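Local atomic coordinates of endonuclease 8-like 3 (Homo sapiens, PDB entry 7JL5), a protein that belongs to the endonuclease VIII-like (Nei-like) protein family and carries two GRF zinc fingers, each binding a zinc ion. Residues Lys29-Tyr34 with Phe47-Leu52; His59-Thr64 with Cys82-Glu87. All blocks are in the same frame, centred on the assembly; numbering follows the deposited sequence.

Contact 1. Residues Lys29-Tyr34 with Phe47-Leu52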
loop_
_atom_site.group_PDB
_atom_site.type_symbol
_atom_site.label_atom_id
_atom_site.label_comp_id
_atom_site.label_asym_id
_atom_site.label_seq_id
_atom_site.Cartn_x
_atom_site.Cartn_y
_atom_site.Cartn_z
ATOM N N LYS A 29 -11.062 -3.305 -4.070
ATOM C CA LYS A 29 -11.221 -2.598 -2.805
ATOM C C LYS A 29 -10.119 -3.026 -1.843
ATOM O O LYS A 29 -9.983 -4.214 -1.533
ATOM C CB LYS A 29 -12.595 -2.883 -2.206
ATOM N N GLY A 30 -9.336 -2.060 -1.371
ATOM C CA GLY A 30 -8.206 -2.321 -0.514
ATOM C C GLY A 30 -6.860 -2.221 -1.202
ATOM O O GLY A 30 -5.835 -2.132 -0.515
ATOM N N ARG A 31 -6.833 -2.230 -2.533
ATOM C CA ARG A 31 -5.568 -2.168 -3.252
ATOM C C ARG A 31 -4.914 -0.810 -3.036
ATOM O O ARG A 31 -5.564 0.233 -3.162
ATOM C CB ARG A 31 -5.780 -2.424 -4.742
ATOM C CG ARG A 31 -4.478 -2.626 -5.505
ATOM C CD ARG A 31 -4.717 -2.963 -6.968
ATOM N NE ARG A 31 -3.463 -3.170 -7.688
ATOM C CZ ARG A 31 -3.364 -3.263 -9.011
ATOM N NH1 ARG A 31 -4.448 -3.163 -9.767
ATOM N NH2 ARG A 31 -2.180 -3.449 -9.577
ATOM N N GLN A 32 -3.626 -0.826 -2.715
ATOM C CA GLN A 32 -2.896 0.383 -2.368
ATOM C C GLN A 32 -2.270 1.007 -3.608
ATOM O O GLN A 32 -1.879 0.312 -4.550
ATOM C CB GLN A 32 -1.810 0.064 -1.338
ATOM C CG GLN A 32 -2.286 -0.823 -0.199
ATOM C CD GLN A 32 -1.146 -1.333 0.661
ATOM O OE1 GLN A 32 -0.271 -2.058 0.189
ATOM N NE2 GLN A 32 -1.151 -0.952 1.932
ATOM N N PHE A 33 -2.177 2.334 -3.597
ATOM C CA PHE A 33 -1.623 3.065 -4.725
ATOM C C PHE A 33 -0.957 4.343 -4.240
ATOM O O PHE A 33 -1.437 4.989 -3.304
ATOM C CB PHE A 33 -2.708 3.398 -5.758
ATOM C CG PHE A 33 -3.781 4.311 -5.236
ATOM C CD1 PHE A 33 -4.868 3.799 -4.547
ATOM C CD2 PHE A 33 -3.701 5.679 -5.431
ATOM C CE1 PHE A 33 -5.855 4.635 -4.064
ATOM C CE2 PHE A 33 -4.687 6.522 -4.949
ATOM C CZ PHE A 33 -5.764 5.999 -4.265
ATOM N N TYR A 34 0.152 4.697 -4.883
ATOM C CA TYR A 34 0.818 5.961 -4.624
ATOM C C TYR A 34 0.096 7.093 -5.341
ATOM O O TYR A 34 -0.267 6.976 -6.521
ATOM C CB TYR A 34 2.273 5.907 -5.084
ATOM C CG TYR A 34 3.111 4.912 -4.324
ATOM C CD1 TYR A 34 3.277 5.024 -2.951
ATOM C CD2 TYR A 34 3.743 3.865 -4.979
ATOM C CE1 TYR A 34 4.044 4.118 -2.250
ATOM C CE2 TYR A 34 4.514 2.953 -4.286
ATOM C CZ TYR A 34 4.661 3.085 -2.921
ATOM O OH TYR A 34 5.428 2.180 -2.222
ATOM N N PHE A 47 -1.142 8.758 -10.105
ATOM C CA PHE A 47 -1.732 7.504 -9.643
ATOM C C PHE A 47 -0.845 6.368 -10.120
ATOM O O PHE A 47 -0.690 6.181 -11.332
ATOM C CB PHE A 47 -3.157 7.341 -10.176
ATOM C CG PHE A 47 -3.863 6.122 -9.656
ATOM C CD1 PHE A 47 -3.592 4.871 -10.183
ATOM C CD2 PHE A 47 -4.801 6.227 -8.645
ATOM C CE1 PHE A 47 -4.238 3.749 -9.706
ATOM C CE2 PHE A 47 -5.452 5.106 -8.166
ATOM C CZ PHE A 47 -5.169 3.866 -8.698
ATOM N N GLU A 48 -0.266 5.613 -9.187
ATOM C CA GLU A 48 0.579 4.480 -9.560
ATOM C C GLU A 48 0.331 3.325 -8.603
ATOM O O GLU A 48 0.563 3.458 -7.401
ATOM C CB GLU A 48 2.061 4.871 -9.547
ATOM C CG GLU A 48 2.913 4.099 -10.541
ATOM C CD GLU A 48 2.674 4.536 -11.975
ATOM O OE1 GLU A 48 2.140 5.648 -12.180
ATOM O OE2 GLU A 48 3.019 3.769 -12.899
ATOM N N TRP A 49 -0.124 2.193 -9.132
ATOM C CA TRP A 49 -0.356 1.029 -8.286
ATOM C C TRP A 49 0.920 0.657 -7.543
ATOM O O TRP A 49 1.993 0.534 -8.142
ATOM C CB TRP A 49 -0.853 -0.145 -9.123
ATOM C CG TRP A 49 -2.231 0.073 -9.658
ATOM C CD1 TRP A 49 -2.596 0.158 -10.967
ATOM C CD2 TRP A 49 -3.430 0.249 -8.893
ATOM N NE1 TRP A 49 -3.951 0.369 -11.068
ATOM C CE2 TRP A 49 -4.486 0.429 -9.808
ATOM C CE3 TRP A 49 -3.714 0.270 -7.524
ATOM C CZ2 TRP A 49 -5.802 0.629 -9.400
ATOM C CZ3 TRP A 49 -5.022 0.466 -7.121
ATOM C CH2 TRP A 49 -6.049 0.640 -8.054
ATOM N N ALA A 50 0.798 0.476 -6.226
ATOM C CA ALA A 50 1.972 0.264 -5.391
ATOM C C ALA A 50 2.422 -1.191 -5.370
ATOM O O ALA A 50 3.616 -1.458 -5.197
ATOM C CB ALA A 50 1.686 0.729 -3.960
ATOM N N ASP A 51 1.502 -2.135 -5.549
ATOM C CA ASP A 51 1.779 -3.543 -5.296
ATOM C C ASP A 51 2.390 -4.269 -6.490
ATOM O O ASP A 51 2.577 -5.488 -6.422
ATOM C CB ASP A 51 0.496 -4.262 -4.867
ATOM C CG ASP A 51 -0.572 -4.259 -5.949
ATOM O OD1 ASP A 51 -0.311 -3.751 -7.060
ATOM O OD2 ASP A 51 -1.682 -4.767 -5.683
ATOM N N LEU A 52 2.711 -3.559 -7.571
ATOM C CA LEU A 52 3.257 -4.223 -8.751
ATOM C C LEU A 52 4.562 -4.952 -8.462
ATOM O O LEU A 52 4.952 -5.828 -9.242
ATOM C CB LEU A 52 3.464 -3.201 -9.869
ATOM C CG LEU A 52 2.197 -2.820 -10.638
ATOM C CD1 LEU A 52 2.384 -1.492 -11.352
ATOM C CD2 LEU A 52 1.825 -3.917 -11.630
#
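With CG anti to the backbone N (chi1 -169°) and the chain extended from there to NE, Arg-31 is laid across the indole of Trp-49, whose own CG sits beside its backbone N, chi1 -69°. Trp-49 lies on strand 47-49 and Arg-31 just ahead of strand 32-35, its antiparallel partner in a beta hairpin of the first GRF zinc finger. The guanidinium lies flat on the indole, planes 5° apart, with CZ 3.7 Å from the centroid of the Trp-49 five-membered ring in a cation-pi contact, while CD covers the six-membered ring. Asp-51 takes the same guanidinium side-on in a salt bridge: Arg-31 NH2 reaches the syn lone pair of Asp-51 OD1 at 3.1 Å, in the guanidinium plane, and NE meets OD2 at a tilt. Stack and carboxylate together fix the rotation of the arginine head. On the sheet face that carries Phe-33 and Trp-49, the Phe-33 ring forms an offset stack with that of Phe-47, centroids 4.4 Å apart, and Phe-47 CE1 covers the face of Trp-49 opposite the arginine. Backbone bonds join Tyr-34 to Glu-48 in both directions, and Ala-50 N donates to Gln-32 O at 3.2 Å. The amide of Gln-32 turns elsewhere, its NE2 bonding to Met-65 O in the second finger. On the face of Tyr-34, its ring is covered by Ala-50 CB, 3.6 Å from Tyr-34 CE2.

Contact 2. Residues His59-Thr64 with Cys82-Glu87. With ZN (zinc ion), chain D.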
loop_
_atom_site.group_PDB
_atom_site.type_symbol
_atom_site.label_atom_id
_atom_site.label_comp_id
_atom_site.label_asym_id
_atom_site.label_seq_id
_atom_site.Cartn_x
_atom_site.Cartn_y
_atom_site.Cartn_z
ATOM N N HIS A 59 -1.470 -17.598 -0.735
ATOM C CA HIS A 59 -2.593 -17.860 -1.624
ATOM C C HIS A 59 -2.233 -17.678 -3.093
ATOM O O HIS A 59 -3.019 -18.074 -3.962
ATOM C CB HIS A 59 -3.769 -16.935 -1.303
ATOM C CG HIS A 59 -4.549 -17.329 -0.089
ATOM N ND1 HIS A 59 -4.484 -16.628 1.095
ATOM C CD2 HIS A 59 -5.427 -18.338 0.118
ATOM C CE1 HIS A 59 -5.285 -17.192 1.983
ATOM N NE2 HIS A 59 -5.865 -18.235 1.415
ATOM N N GLY A 60 -1.081 -17.086 -3.388
ATOM C CA GLY A 60 -0.763 -16.665 -4.732
ATOM C C GLY A 60 -1.203 -15.258 -5.067
ATOM O O GLY A 60 -1.088 -14.851 -6.229
ATOM N N LYS A 61 -1.693 -14.505 -4.088
ATOM C CA LYS A 61 -2.197 -13.156 -4.291
ATOM C C LYS A 61 -1.164 -12.128 -3.842
ATOM O O LYS A 61 -0.306 -12.406 -3.002
ATOM C CB LYS A 61 -3.505 -12.954 -3.522
ATOM C CG LYS A 61 -4.638 -13.836 -4.021
ATOM C CD LYS A 61 -5.859 -13.786 -3.114
ATOM C CE LYS A 61 -7.070 -14.387 -3.817
ATOM N NZ LYS A 61 -8.145 -14.803 -2.873
ATOM N N ARG A 62 -1.253 -10.933 -4.423
ATOM C CA ARG A 62 -0.356 -9.851 -4.041
ATOM C C ARG A 62 -0.571 -9.489 -2.578
ATOM O O ARG A 62 -1.704 -9.280 -2.137
ATOM C CB ARG A 62 -0.590 -8.627 -4.923
ATOM C CG ARG A 62 -0.033 -8.749 -6.327
ATOM C CD ARG A 62 1.477 -8.555 -6.362
ATOM N NE ARG A 62 1.970 -8.560 -7.737
ATOM C CZ ARG A 62 3.244 -8.723 -8.083
ATOM N NH1 ARG A 62 4.175 -8.905 -7.155
ATOM N NH2 ARG A 62 3.584 -8.716 -9.363
ATOM N N SER A 63 0.520 -9.414 -1.825
ATOM C CA SER A 63 0.421 -9.068 -0.417
ATOM C C SER A 63 0.111 -7.583 -0.251
ATOM O O SER A 63 0.237 -6.782 -1.182
ATOM C CB SER A 63 1.716 -9.425 0.310
ATOM O OG SER A 63 2.841 -8.897 -0.368
ATOM N N THR A 64 -0.318 -7.227 0.959
ATOM C CA THR A 64 -0.598 -5.850 1.338
ATOM C C THR A 64 0.472 -5.363 2.305
ATOM O O THR A 64 0.967 -6.134 3.137
ATOM C CB THR A 64 -1.982 -5.723 1.982
ATOM O OG1 THR A 64 -2.993 -5.849 0.974
ATOM C CG2 THR A 64 -2.136 -4.381 2.683
ATOM N N CYS A 82 -1.016 -11.157 4.105
ATOM C CA CYS A 82 -2.101 -11.588 3.236
ATOM C C CYS A 82 -3.286 -10.621 3.199
ATOM O O CYS A 82 -3.733 -10.151 4.247
ATOM C CB CYS A 82 -2.681 -12.905 3.746
ATOM S SG CYS A 82 -3.950 -13.642 2.705
ATOM N N PRO A 83 -3.736 -10.224 1.992
ATOM C CA PRO A 83 -4.775 -9.185 1.920
ATOM C C PRO A 83 -6.241 -9.579 2.003
ATOM O O PRO A 83 -7.077 -8.931 1.364
ATOM C CB PRO A 83 -4.464 -8.620 0.527
ATOM C CG PRO A 83 -4.208 -9.885 -0.271
ATOM C CD PRO A 83 -3.455 -10.815 0.689
ATOM N N LEU A 84 -6.589 -10.605 2.779
ATOM C CA LEU A 84 -7.913 -11.202 2.667
ATOM C C LEU A 84 -8.819 -11.003 3.875
ATOM O O LEU A 84 -10.010 -11.320 3.784
ATOM C CB LEU A 84 -7.791 -12.709 2.395
ATOM C CG LEU A 84 -7.477 -13.130 0.961
ATOM C CD1 LEU A 84 -7.637 -14.637 0.818
ATOM C CD2 LEU A 84 -8.362 -12.404 -0.036
ATOM N N GLY A 85 -8.308 -10.493 4.990
ATOM C CA GLY A 85 -9.122 -10.382 6.184
ATOM C C GLY A 85 -8.781 -11.460 7.189
ATOM O O GLY A 85 -8.587 -12.619 6.814
ATOM N N LYS A 86 -8.719 -11.089 8.471
ATOM C CA LYS A 86 -8.146 -11.971 9.482
ATOM C C LYS A 86 -8.702 -13.387 9.395
ATOM O O LYS A 86 -7.953 -14.364 9.518
ATOM C CB LYS A 86 -8.394 -11.389 10.876
ATOM N N GLU A 87 -10.010 -13.520 9.173
ATOM C CA GLU A 87 -10.625 -14.843 9.209
ATOM C C GLU A 87 -10.062 -15.765 8.134
ATOM O O GLU A 87 -9.932 -16.973 8.363
ATOM C CB GLU A 87 -12.141 -14.718 9.056
HETATM ZN ZN ZN D . -2.812 -15.238 1.527
#
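Cys-82 and His-59 meet at a zinc ion, the metal site of the second GRF zinc finger, a member of the zinc beta-ribbon clan. Cys-82 SG binds the metal at 2.3 Å and His-59 ND1 binds it at 2.2 Å; Cys-57 and Cys-90 complete the four ligands. The sulfur lies near the plane of the imidazole, at its edge, where ND1 faces the zinc. Next along the chain, Pro-83 turns its ring toward the backbone of the other loop: its CG comes 3.2 Å from Arg-62 O, and its CB abuts the hydroxyl oxygen of Thr-64. No hydrogen bond runs between 59-64 and 82-87; apart from the shared metal, these segments meet by packing. Leu-84 follows, with CG anti to its carbonyl carbon (chi1 -79°), and brings CD1 over one face of the His-59 imidazole, a CH-pi contact 3.9 Å from the ring centroid and offset toward the rim. The extended chain of Lys-61 crosses the leucine at about a right angle, bringing Lys-61 NZ to 3.7 Å from Leu-84 CD2.

From the N terminus, the chain runs through strand 18-21 and reaches contact 1, which pairs strand 32-35 with edge strand 47-49 and closes the loop carrying Cys-36 and Cys-44, two ligands of the first zinc. It then passes directly into the second finger, where contact 2 joins the loop before strand 64-67 to the one after strand 78-81, closing a stretch of chain that includes most of strand 64-67 and all of strand 78-81. The contacts therefore follow in series, neither enclosing the other, with centres about 14 Å apart. They touch where the fingers adjoin: Arg-62 packs on the backbone of Asp-51 and Leu-52, and Gln-32 NE2 lies 3.6 Å from Thr-64 CG2.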